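Local structure of LINE-1 retrotransposable element ORF1 protein (Homo sapiens, 2W7A) at residues 28-31 with 37-40. The protein binds single-stranded nucleic acids as a chaperone essential for LINE-1 retrotransposition, binding and preferentially mobilizing its own transcript, its central RRM domain being the part described here. Residues are numbered along the deposited sequence; the frame is centred on the assembly and turned at random.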
# COMPACT_ATOMS: atom_id res chain seq x y z
N ASP A 28 -6.56 -6.30 -1.84
CA ASP A 28 -6.10 -7.60 -1.29
C ASP A 28 -5.46 -7.37 0.09
O ASP A 28 -5.71 -8.13 1.02
CB ASP A 28 -5.16 -8.34 -2.24
CG ASP A 28 -5.88 -8.92 -3.45
OD1 ASP A 28 -7.13 -8.98 -3.48
OD2 ASP A 28 -5.15 -9.29 -4.40
N ILE A 29 -4.72 -6.28 0.24
CA ILE A 29 -4.06 -5.99 1.51
C ILE A 29 -5.10 -5.68 2.58
O ILE A 29 -5.03 -6.18 3.72
CB ILE A 29 -3.01 -4.84 1.39
CG1 ILE A 29 -1.83 -5.38 0.57
CG2 ILE A 29 -2.56 -4.37 2.76
CD1 ILE A 29 -0.88 -4.23 0.07
N ILE A 30 -6.09 -4.90 2.22
CA ILE A 30 -7.12 -4.55 3.17
C ILE A 30 -7.91 -5.81 3.60
O ILE A 30 -8.17 -6.05 4.78
CB ILE A 30 -8.05 -3.48 2.58
CG1 ILE A 30 -7.30 -2.17 2.36
CG2 ILE A 30 -9.27 -3.29 3.46
CD1 ILE A 30 -8.05 -1.16 1.54
N GLN A 31 -8.29 -6.62 2.63
CA GLN A 31 -9.06 -7.82 2.93
C GLN A 31 -8.28 -8.87 3.71
O GLN A 31 -8.86 -9.59 4.53
CB GLN A 31 -9.62 -8.41 1.64
CG GLN A 31 -10.63 -7.48 0.98
CD GLN A 31 -11.26 -8.05 -0.32
OE1 GLN A 31 -12.19 -7.40 -0.84
NE2 GLN A 31 -10.83 -9.17 -0.80
N LEU A 37 -12.12 -2.53 8.23
CA LEU A 37 -12.03 -1.65 7.08
C LEU A 37 -12.61 -2.34 5.81
O LEU A 37 -13.31 -1.71 5.03
CB LEU A 37 -10.56 -1.26 6.88
CG LEU A 37 -9.89 -0.36 7.89
CD1 LEU A 37 -8.47 -0.08 7.35
CD2 LEU A 37 -10.69 0.90 8.10
N ALA A 38 -12.37 -3.64 5.64
CA ALA A 38 -12.88 -4.36 4.47
C ALA A 38 -14.43 -4.36 4.45
O ALA A 38 -15.06 -4.17 3.42
CB ALA A 38 -12.35 -5.79 4.50
N ARG A 39 -15.03 -4.57 5.63
CA ARG A 39 -16.47 -4.67 5.73
C ARG A 39 -17.08 -3.32 5.41
O ARG A 39 -18.13 -3.26 4.75
CB ARG A 39 -16.85 -5.11 7.14
CG ARG A 39 -18.34 -5.22 7.35
CD ARG A 39 -18.62 -5.53 8.80
NE ARG A 39 -20.05 -5.32 9.05
CZ ARG A 39 -20.99 -6.18 8.69
NH1 ARG A 39 -20.68 -7.32 8.10
NH2 ARG A 39 -22.26 -5.89 8.93
N GLN A 40 -16.44 -2.26 5.88
CA GLN A 40 -17.02 -0.91 5.77
C GLN A 40 -16.88 -0.37 4.37
O GLN A 40 -17.74 0.39 3.87
CB GLN A 40 -16.42 0.04 6.78
CG GLN A 40 -16.87 -0.27 8.23
CD GLN A 40 -18.38 -0.11 8.47
OE1 GLN A 40 -19.13 -1.09 8.51
NE2 GLN A 40 -18.82 1.14 8.66
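Gln31 turns its amide oxygen, OE1, back along its own helix to accept a hydrogen bond from NE2 of Gln27, and meets Ala38 with the aliphatic base of its side chain. CG of Gln31 lies 4.3 Å from CB of Ala38, and the same methyl sits 4.2 Å from Gln31 CA. No hydrogen bond crosses between 28-31 and 37-40; the contact is one of van der Waals packing, methyls against aliphatic carbons and backbone. The small side chain of Ala38 probably lets the backbones come close, with 5.4 Å separating the CA atoms of Gln31 and Ala38.

Ile30 makes the larger share of the contact from helix 19-33, through one branch. Its CG2 methyl stands opposite the backbone N and reaches across to the second helix, while CG1 (chi1 -66°) takes the ethyl arm away from it. CG2 rests against the start of Ala38, 3.8 Å from the amide N, and lies 4.1 Å from Ala38 CB. It also approaches Leu37 CB at 4.2 Å, thus bridging two successive residues. Together the two segments bury 134 Å², with Ile30 on the interior side and Gln31 at the exposed margin.

Leu37 gives only its base to Ile30; its side chain also packs on Met74, Lys77 and Met78 of helix 72-85. The short helix 35-40, which follows helix 19-33 after a brief turn, rests against the C-terminal part of that helix and through Leu37 also meets helix 72-85, so that it touches both principal helices of the RRM fold, just before the chain enters strand 45-51 at one edge of the antiparallel sheet.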